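Local coordinates for protein nourseothricin acetyltransferase (Streptomyces noursei, PDB 5C82) that probably transfers an acetyl group from acetyl-CoA to the streptothricin antibiotic nourseothricin, which would make the producing organism resistant to it, at residues 151-154 / 155-159; 131-134 / 135-138; 113-116 / 117-120. The protein carries 1 engineered substitution. One frame throughout, in Å; residues are numbered along the deposited sequence.

Overall arrangement
Following the chain from the N terminus, contact 3 (113-120) comes first, closing the loop between strand 105-113 and helix 122-137. Contact 2 (131-138) then lies on the last turns of that helix, about 25 Å from contact 3 between centres, and caps it before the chain returns as strand 141-147. Contact 1 (151-159) forms the short helix that follows, about 14 Å from contact 3 and 22 Å from contact 2 between centres. All three are local and stand in series: none nests in or crosses another. Contacts 3 and 2 mark the start and finish of the connection in a beta-alpha-beta unit, while contact 1 links the main sheet to the smaller one.

Contact 1 of 3, residues 151-154 / 155-159; sequences APAI and HAYRR
Tyr157 lays the face of its ring over the carbonyl oxygen of Ala153, one helical turn earlier, and this is the tight part of the contact. Ala153 O sits 3.0 Å from the ring plane, offset toward the rim, and is 3.1 Å from CG of Tyr157. The same oxygen accepts the backbone N-H of Tyr157, with N to O at 2.8 Å and the donor nearly in line with the C=O bond. Chi1 of Tyr157 (-68°) sets CG beside the backbone N, swinging the ring back along the helix so that CE2 also rests against CB of Ala153, at 3.7 Å. Carbonyl and methyl of Ala153 thus both bear on one buried aromatic ring.

The side bearing His155 is partly exposed and held by polar bonds. Its CD2 approaches Ala151 O at 3.3 Å, while the backbone N of His155 makes the regular helix bond to that oxygen. NE2 of His155 is hydrogen-bonded to OE1 of Glu49. Beyond the last turn Arg159 folds back: its NH1 donates to His155 O at 3.0 Å and, more weakly, to ND1, meeting the imidazole at its edge. The backbone N of Arg159 reaches His155 O from the opposite face of the carbonyl, so this oxygen at the helix end is held from two sides. Pro152, Arg158 and Arg159 form the solvent side. Arg158 donates its backbone N-H to Ile154 O, while its side chain leads away beyond CB.

A tartaric acid, probably from the crystallisation liquor, lies about 3 Å from the Tyr157 side chain and may mark a pocket; Tyr157 heads the Y-x-x-x-G-F sequence common in GNAT enzymes. Tyr157 packs on Leu144 and Val146 of strand 141-147 and Met185 of strand 182-188, while Ile154 touches Val146, Leu183 and Phe36, so that helix 151-158 bridges the main sheet and strand 34-40.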
ATOM      1  N   ALA A 151      11.289 -10.440  11.923  1.00 15.28           N
ATOM      2  CA  ALA A 151      11.571  -9.767  13.218  1.00 15.23           C
ATOM      3  C   ALA A 151      12.973  -9.050  13.235  1.00 19.71           C
ATOM      4  O   ALA A 151      13.034  -7.911  13.683  1.00 20.00           O
ATOM      5  CB  ALA A 151      11.460 -10.757  14.380  1.00 15.33           C
ATOM      6  N   PRO A 152      14.077  -9.645  12.703  1.00 17.65           N
ATOM      7  CA  PRO A 152      15.370  -8.920  12.693  1.00 16.98           C
ATOM      8  C   PRO A 152      15.437  -7.649  11.832  1.00 20.26           C
ATOM      9  O   PRO A 152      16.139  -6.722  12.199  1.00 19.88           O
ATOM     10  CB  PRO A 152      16.368  -9.975  12.178  1.00 18.25           C
ATOM     11  CG  PRO A 152      15.678 -11.327  12.459  1.00 23.01           C
ATOM     12  CD  PRO A 152      14.243 -11.014  12.152  1.00 18.86           C
ATOM     13  N   ALA A 153      14.773  -7.620  10.664  1.00 16.29           N
ATOM     14  CA  ALA A 153      14.765  -6.428   9.818  1.00 14.31           C
ATOM     15  C   ALA A 153      13.891  -5.396  10.485  1.00 17.60           C
ATOM     16  O   ALA A 153      14.264  -4.231  10.484  1.00 19.00           O
ATOM     17  CB  ALA A 153      14.229  -6.746   8.433  1.00 14.43           C
ATOM     18  N   ILE A 154      12.763  -5.831  11.099  1.00 14.49           N
ATOM     19  CA  ILE A 154      11.824  -4.948  11.799  1.00 14.61           C
ATOM     20  C   ILE A 154      12.555  -4.210  12.925  1.00 18.33           C
ATOM     21  O   ILE A 154      12.488  -2.987  12.991  1.00 17.48           O
ATOM     22  CB  ILE A 154      10.529  -5.680  12.272  1.00 16.07           C
ATOM     23  CG1 ILE A 154       9.669  -6.095  11.057  1.00 15.43           C
ATOM     24  CG2 ILE A 154       9.715  -4.800  13.240  1.00 14.88           C
ATOM     25  CD1 ILE A 154       8.711  -7.274  11.297  1.00 16.96           C
ATOM     26  N   HIS A 155      13.297  -4.949  13.746  1.00 15.61           N
ATOM     27  CA  HIS A 155      14.087  -4.367  14.832  1.00 15.65           C
ATOM     28  C   HIS A 155      15.194  -3.482  14.272  1.00 20.49           C
ATOM     29  O   HIS A 155      15.384  -2.382  14.798  1.00 19.79           O
ATOM     30  CB  HIS A 155      14.657  -5.460  15.740  1.00 16.46           C
ATOM     31  CG  HIS A 155      13.684  -5.934  16.782  1.00 19.67           C
ATOM     32  ND1 HIS A 155      13.302  -5.121  17.832  1.00 21.54           N
ATOM     33  CD2 HIS A 155      13.102  -7.145  16.933  1.00 21.22           C
ATOM     34  CE1 HIS A 155      12.486  -5.850  18.576  1.00 20.85           C
ATOM     35  NE2 HIS A 155      12.343  -7.078  18.080  1.00 21.29           N
ATOM     36  N   ALA A 156      15.851  -3.906  13.153  1.00 17.09           N
ATOM     37  CA  ALA A 156      16.916  -3.096  12.510  1.00 16.65           C
ATOM     38  C   ALA A 156      16.379  -1.747  11.970  1.00 20.78           C
ATOM     39  O   ALA A 156      17.049  -0.718  12.114  1.00 19.71           O
ATOM     40  CB  ALA A 156      17.603  -3.888  11.405  1.00 16.24           C
ATOM     41  N   TYR A 157      15.144  -1.754  11.396  1.00 17.12           N
ATOM     42  CA  TYR A 157      14.477  -0.560  10.851  1.00 15.15           C
ATOM     43  C   TYR A 157      14.117   0.385  11.953  1.00 17.35           C
ATOM     44  O   TYR A 157      14.244   1.597  11.779  1.00 17.60           O
ATOM     45  CB  TYR A 157      13.199  -0.940  10.067  1.00 16.26           C
ATOM     46  CG  TYR A 157      13.493  -1.702   8.795  1.00 18.06           C
ATOM     47  CD1 TYR A 157      14.648  -1.442   8.049  1.00 19.78           C
ATOM     48  CD2 TYR A 157      12.635  -2.698   8.344  1.00 17.91           C
ATOM     49  CE1 TYR A 157      14.952  -2.179   6.911  1.00 18.04           C
ATOM     50  CE2 TYR A 157      12.938  -3.456   7.214  1.00 18.28           C
ATOM     51  CZ  TYR A 157      14.089  -3.178   6.492  1.00 22.50           C
ATOM     52  OH  TYR A 157      14.341  -3.879   5.349  1.00 22.04           O
ATOM     53  N   ARG A 158      13.643  -0.172  13.091  1.00 13.47           N
ATOM     54  CA  ARG A 158      13.270   0.602  14.270  1.00 13.20           C
ATOM     55  C   ARG A 158      14.474   1.351  14.815  1.00 16.05           C
ATOM     56  O   ARG A 158      14.355   2.451  15.353  1.00 14.95           O
ATOM     57  CB  ARG A 158      12.622  -0.324  15.349  1.00 12.46           C
ATOM     58  CG  ARG A 158      12.096   0.417  16.585  1.00 15.70           C
ATOM     59  CD  ARG A 158      10.944   1.360  16.240  1.00 20.10           C
ATOM     60  NE  ARG A 158      10.170   1.744  17.426  1.00 27.75           N
ATOM     61  CZ  ARG A 158      10.247   2.918  18.051  1.00 36.97           C
ATOM     62  NH1 ARG A 158      11.040   3.882  17.588  1.00 18.53           N
ATOM     63  NH2 ARG A 158       9.508   3.150  19.120  1.00 22.05           N
ATOM     64  N   ARG A 159      15.643   0.756  14.645  1.00 15.12           N
ATOM     65  CA  ARG A 159      16.925   1.296  15.093  1.00 14.39           C
ATOM     66  C   ARG A 159      17.643   2.120  14.015  1.00 18.44           C
ATOM     67  O   ARG A 159      18.818   2.465  14.167  1.00 18.37           O
ATOM     68  CB  ARG A 159      17.775   0.147  15.609  1.00 11.79           C
ATOM     69  CG  ARG A 159      17.288  -0.317  16.948  1.00 16.47           C
ATOM     70  CD  ARG A 159      17.721  -1.732  17.215  1.00 14.45           C
ATOM     71  NE  ARG A 159      17.220  -2.208  18.502  1.00 14.99           N
ATOM     72  CZ  ARG A 159      15.992  -2.663  18.731  1.00 27.81           C
ATOM     73  NH1 ARG A 159      15.081  -2.653  17.765  1.00 19.93           N
ATOM     74  NH2 ARG A 159      15.652  -3.090  19.941  1.00 14.97           N
TER

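Contact 2 of 3, residues 131-134 / 135-138; sequences TEFA and RERG
Arg137 folds back over Phe133, four residues earlier, and their side chains make the innermost shell of this contact. The outer rim of the phenyl ring meets the guanidinium group: CE1 of Phe133 lies over its face, 3.5 Å from NH2 of Arg137, and CZ of Phe133 is 3.6 Å from NE. The two planes are steeply inclined, 60° apart, so the groups do not stack flat. Closer to the backbone, CG of Arg137 stands above one face of the ring near its rim.

Two torsions bring this about. Phe133 carries CG opposite its backbone N (chi1 -176°), while Arg137 bends sharply at chi2 (-78°), turning its chain over the ring. The helix supplies the spacing through the bond from Arg137 N to Phe133 O, 3.1 Å. Outside the helix, Pro77 O accepts from NH2 of Arg137 and holds the guanidinium from beyond, with OD1 of Asp78 adding only a long, weak ion pair at NE.

On the solvent side, CG of Glu136 passes 3.4 Å from Glu132 O, and the two carboxylates keep apart, with OE1 of Glu132 and OE2 of Glu136 separated by 5.6 Å. Gly138 ends the helix in a Schellman motif, its positive phi turning the chain as its N bonds to Arg135 O at 2.8 Å.

The buried flank faces the sheet: Phe133 packs on Arg80 and Phe82 of strand 79-85 and Val97 of strand 91-100, Arg137 touches Tyr99, and Ala134 with Thr131 rests on Leu142 of strand 141-147.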
ATOM      1  N   THR A 131      18.364   7.901   1.922  1.00 15.24           N
ATOM      2  CA  THR A 131      17.954   9.145   2.598  1.00 15.45           C
ATOM      3  C   THR A 131      18.465  10.370   1.845  1.00 20.69           C
ATOM      4  O   THR A 131      17.697  11.305   1.637  1.00 20.86           O
ATOM      5  CB  THR A 131      18.329   9.098   4.101  1.00 19.88           C
ATOM      6  OG1 THR A 131      17.604   8.007   4.666  1.00 23.64           O
ATOM      7  CG2 THR A 131      17.937  10.357   4.856  1.00 18.96           C
ATOM      8  N   GLU A 132      19.723  10.346   1.391  1.00 19.10           N
ATOM      9  CA  GLU A 132      20.305  11.453   0.610  1.00 18.54           C
ATOM     10  C   GLU A 132      19.523  11.694  -0.688  1.00 21.50           C
ATOM     11  O   GLU A 132      19.165  12.831  -0.975  1.00 22.61           O
ATOM     12  CB  GLU A 132      21.799  11.213   0.336  1.00 19.16           C
ATOM     13  CG  GLU A 132      22.662  11.153   1.596  1.00 19.31           C
ATOM     14  CD  GLU A 132      24.085  10.673   1.363  1.00 27.91           C
ATOM     15  OE1 GLU A 132      24.405  10.274   0.223  1.00 22.34           O
ATOM     16  OE2 GLU A 132      24.871  10.643   2.334  1.00 31.51           O
ATOM     17  N   PHE A 133      19.209  10.623  -1.434  1.00 17.99           N
ATOM     18  CA  PHE A 133      18.399  10.668  -2.656  1.00 16.89           C
ATOM     19  C   PHE A 133      16.999  11.244  -2.372  1.00 22.21           C
ATOM     20  O   PHE A 133      16.474  12.009  -3.186  1.00 23.32           O
ATOM     21  CB  PHE A 133      18.285   9.248  -3.251  1.00 18.95           C
ATOM     22  CG  PHE A 133      17.562   9.152  -4.577  1.00 20.37           C
ATOM     23  CD1 PHE A 133      18.183   9.541  -5.758  1.00 24.08           C
ATOM     24  CD2 PHE A 133      16.251   8.698  -4.639  1.00 21.86           C
ATOM     25  CE1 PHE A 133      17.512   9.435  -6.988  1.00 24.80           C
ATOM     26  CE2 PHE A 133      15.582   8.595  -5.865  1.00 24.28           C
ATOM     27  CZ  PHE A 133      16.218   8.955  -7.031  1.00 22.43           C
ATOM     28  N   ALA A 134      16.403  10.880  -1.220  1.00 18.59           N
ATOM     29  CA  ALA A 134      15.092  11.377  -0.790  1.00 18.67           C
ATOM     30  C   ALA A 134      15.143  12.902  -0.611  1.00 24.25           C
ATOM     31  O   ALA A 134      14.264  13.613  -1.109  1.00 23.48           O
ATOM     32  CB  ALA A 134      14.668  10.699   0.514  1.00 18.69           C
ATOM     33  N   ARG A 135      16.199  13.391   0.057  1.00 23.93           N
ATOM     34  CA  ARG A 135      16.453  14.811   0.287  1.00 25.85           C
ATOM     35  C   ARG A 135      16.575  15.541  -1.042  1.00 31.11           C
ATOM     36  O   ARG A 135      15.873  16.523  -1.233  1.00 32.55           O
ATOM     37  CB  ARG A 135      17.714  15.027   1.155  1.00 28.05           C
ATOM     38  CG  ARG A 135      17.534  14.619   2.623  1.00 43.21           C
ATOM     39  CD  ARG A 135      18.679  15.087   3.515  1.00 61.79           C
ATOM     40  NE  ARG A 135      18.620  16.531   3.777  1.00 77.06           N
ATOM     41  CZ  ARG A 135      19.473  17.197   4.552  1.00 98.48           C
ATOM     42  NH1 ARG A 135      20.469  16.560   5.158  1.00 89.13           N
ATOM     43  NH2 ARG A 135      19.337  18.503   4.728  1.00 89.00           N
ATOM     44  N   GLU A 136      17.385  15.010  -1.987  1.00 28.49           N
ATOM     45  CA  GLU A 136      17.583  15.578  -3.334  1.00 28.64           C
ATOM     46  C   GLU A 136      16.233  15.774  -4.064  1.00 32.23           C
ATOM     47  O   GLU A 136      16.008  16.815  -4.675  1.00 30.82           O
ATOM     48  CB  GLU A 136      18.516  14.689  -4.178  1.00 30.03           C
ATOM     49  CG  GLU A 136      19.965  14.671  -3.733  1.00 46.17           C
ATOM     50  CD  GLU A 136      20.854  13.633  -4.403  1.00 71.55           C
ATOM     51  OE1 GLU A 136      20.552  13.223  -5.550  1.00 63.56           O
ATOM     52  OE2 GLU A 136      21.870  13.239  -3.781  1.00 61.28           O
ATOM     53  N   ARG A 137      15.325  14.792  -3.936  1.00 30.29           N
ATOM     54  CA  ARG A 137      13.980  14.822  -4.523  1.00 29.54           C
ATOM     55  C   ARG A 137      12.993  15.705  -3.748  1.00 33.49           C
ATOM     56  O   ARG A 137      11.911  15.987  -4.261  1.00 34.65           O
ATOM     57  CB  ARG A 137      13.419  13.398  -4.662  1.00 28.73           C
ATOM     58  CG  ARG A 137      14.180  12.495  -5.636  1.00 35.15           C
ATOM     59  CD  ARG A 137      13.844  12.797  -7.084  1.00 51.62           C
ATOM     60  NE  ARG A 137      14.736  12.116  -8.025  1.00 66.84           N
ATOM     61  CZ  ARG A 137      15.893  12.607  -8.460  1.00 84.97           C
ATOM     62  NH1 ARG A 137      16.332  13.780  -8.019  1.00 75.55           N
ATOM     63  NH2 ARG A 137      16.625  11.922  -9.329  1.00 73.45           N
ATOM     64  N   GLY A 138      13.372  16.144  -2.544  1.00 28.86           N
ATOM     65  CA  GLY A 138      12.517  16.947  -1.680  1.00 28.13           C
ATOM     66  C   GLY A 138      11.433  16.119  -1.003  1.00 32.10           C
ATOM     67  O   GLY A 138      10.337  16.626  -0.741  1.00 31.99           O
TER

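Contact 3 of 3, residues 113-116 / 117-120; sequences VAPE and HRGH
Arg118 grips the carbonyl oxygen of Val113 side-on with two nitrogens, NE at 2.8 Å and NH2 at 3.0 Å from Val113 O. That oxygen lies in the guanidinium plane, yet the two donors use it differently: NE stands above the carbonyl plane, whereas NH2 comes almost straight down the C=O direction. CA of Pro115 sits over one face of the same guanidinium, 3.5 Å above the plane and toward its rim, and CD of Pro115 touches NH2. The remaining nitrogen, NH1, bonds to Ser29 O, so the group is fixed by partners along its edge.

This is the loop between strand 105-113 and helix 122-137, and Arg118 begins the R-x-x-G-x-G/A sequence that in GNAT enzymes carries the pyrophosphate of acetyl-CoA. A type II turn from His117 to His120 overlaps the start of that sequence, with Gly119 at the position of positive phi.

His117 turns the edge of its ring to Ala114, whose CB lies in the imidazole plane 3.6 Å from CD2. The carboxylate of Glu116 meets that ring at 66° between planes, OE1 3.7 Å from CD2 of His117. ND1 of His117 bonds to the hydroxyl of Tyr10. CG1 of Val113, anti to its backbone N (chi1 176°), lies against the backbone carbon of His117. His120 brings its ring edge to Glu116 O in a weak bond from ND1, 3.3 Å long.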
ATOM      1  N   VAL A 113      20.973  -7.431   2.326  1.00 21.00           N
ATOM      2  CA  VAL A 113      22.367  -7.524   2.714  1.00 19.84           C
ATOM      3  C   VAL A 113      22.722  -9.025   2.767  1.00 26.23           C
ATOM      4  O   VAL A 113      21.927  -9.805   3.288  1.00 26.19           O
ATOM      5  CB  VAL A 113      22.632  -6.762   4.053  1.00 22.67           C
ATOM      6  CG1 VAL A 113      24.082  -6.917   4.543  1.00 21.94           C
ATOM      7  CG2 VAL A 113      22.286  -5.286   3.920  1.00 22.26           C
ATOM      8  N   ALA A 114      23.886  -9.431   2.185  1.00 24.96           N
ATOM      9  CA  ALA A 114      24.363 -10.828   2.185  1.00 24.97           C
ATOM     10  C   ALA A 114      24.546 -11.255   3.642  1.00 27.39           C
ATOM     11  O   ALA A 114      25.003 -10.434   4.432  1.00 25.31           O
ATOM     12  CB  ALA A 114      25.660 -10.963   1.405  1.00 25.72           C
ATOM     13  N   PRO A 115      24.083 -12.472   4.029  1.00 28.02           N
ATOM     14  CA  PRO A 115      24.080 -12.869   5.458  1.00 29.24           C
ATOM     15  C   PRO A 115      25.361 -12.665   6.244  1.00 34.95           C
ATOM     16  O   PRO A 115      25.262 -12.302   7.414  1.00 34.97           O
ATOM     17  CB  PRO A 115      23.678 -14.355   5.437  1.00 30.97           C
ATOM     18  CG  PRO A 115      23.655 -14.755   4.000  1.00 35.19           C
ATOM     19  CD  PRO A 115      23.462 -13.518   3.193  1.00 30.49           C
ATOM     20  N   GLU A 116      26.535 -12.849   5.606  1.00 34.25           N
ATOM     21  CA  GLU A 116      27.870 -12.673   6.205  1.00 35.49           C
ATOM     22  C   GLU A 116      28.156 -11.189   6.511  1.00 41.69           C
ATOM     23  O   GLU A 116      28.975 -10.879   7.383  1.00 41.02           O
ATOM     24  CB  GLU A 116      28.976 -13.186   5.253  1.00 37.11           C
ATOM     25  CG  GLU A 116      28.602 -14.337   4.327  1.00 49.71           C
ATOM     26  CD  GLU A 116      27.991 -13.935   2.997  1.00 67.38           C
ATOM     27  OE1 GLU A 116      28.687 -13.276   2.192  1.00 69.86           O
ATOM     28  OE2 GLU A 116      26.823 -14.311   2.747  1.00 54.26           O
ATOM     29  N   HIS A 117      27.518 -10.281   5.745  1.00 39.00           N
ATOM     30  CA  HIS A 117      27.697  -8.833   5.860  1.00 38.29           C
ATOM     31  C   HIS A 117      26.684  -8.201   6.789  1.00 41.30           C
ATOM     32  O   HIS A 117      26.764  -6.999   7.066  1.00 41.72           O
ATOM     33  CB  HIS A 117      27.688  -8.192   4.464  1.00 38.83           C
ATOM     34  CG  HIS A 117      28.789  -8.711   3.596  1.00 42.22           C
ATOM     35  ND1 HIS A 117      30.107  -8.309   3.781  1.00 43.87           N
ATOM     36  CD2 HIS A 117      28.746  -9.617   2.594  1.00 44.05           C
ATOM     37  CE1 HIS A 117      30.812  -8.964   2.875  1.00 43.22           C
ATOM     38  NE2 HIS A 117      30.037  -9.763   2.137  1.00 43.80           N
ATOM     39  N   ARG A 118      25.736  -9.011   7.298  1.00 35.86           N
ATOM     40  CA  ARG A 118      24.721  -8.512   8.223  1.00 35.31           C
ATOM     41  C   ARG A 118      25.334  -8.112   9.576  1.00 39.61           C
ATOM     42  O   ARG A 118      26.179  -8.828  10.119  1.00 38.76           O
ATOM     43  CB  ARG A 118      23.550  -9.490   8.350  1.00 32.23           C
ATOM     44  CG  ARG A 118      22.648  -9.404   7.129  1.00 33.12           C
ATOM     45  CD  ARG A 118      21.520 -10.399   7.150  1.00 35.10           C
ATOM     46  NE  ARG A 118      21.227 -10.820   5.787  1.00 37.37           N
ATOM     47  CZ  ARG A 118      20.414 -11.811   5.450  1.00 45.69           C
ATOM     48  NH1 ARG A 118      19.758 -12.491   6.386  1.00 25.83           N
ATOM     49  NH2 ARG A 118      20.247 -12.131   4.175  1.00 32.40           N
ATOM     50  N   GLY A 119      24.955  -6.930  10.048  1.00 36.97           N
ATOM     51  CA  GLY A 119      25.491  -6.363  11.276  1.00 37.49           C
ATOM     52  C   GLY A 119      26.887  -5.794  11.106  1.00 43.01           C
ATOM     53  O   GLY A 119      27.648  -5.741  12.080  1.00 43.91           O
ATOM     54  N   HIS A 120      27.244  -5.363   9.865  1.00 38.25           N
ATOM     55  CA  HIS A 120      28.534  -4.724   9.568  1.00 38.01           C
ATOM     56  C   HIS A 120      28.373  -3.261   9.109  1.00 36.90           C
ATOM     57  O   HIS A 120      29.337  -2.666   8.621  1.00 36.07           O
ATOM     58  CB  HIS A 120      29.350  -5.524   8.541  1.00 40.23           C
ATOM     59  CG  HIS A 120      30.098  -6.677   9.131  1.00 45.15           C
ATOM     60  ND1 HIS A 120      29.808  -7.980   8.774  1.00 47.58           N
ATOM     61  CD2 HIS A 120      31.102  -6.686  10.043  1.00 48.03           C
ATOM     62  CE1 HIS A 120      30.637  -8.738   9.473  1.00 47.70           C
ATOM     63  NE2 HIS A 120      31.432  -8.003  10.253  1.00 48.12           N
TER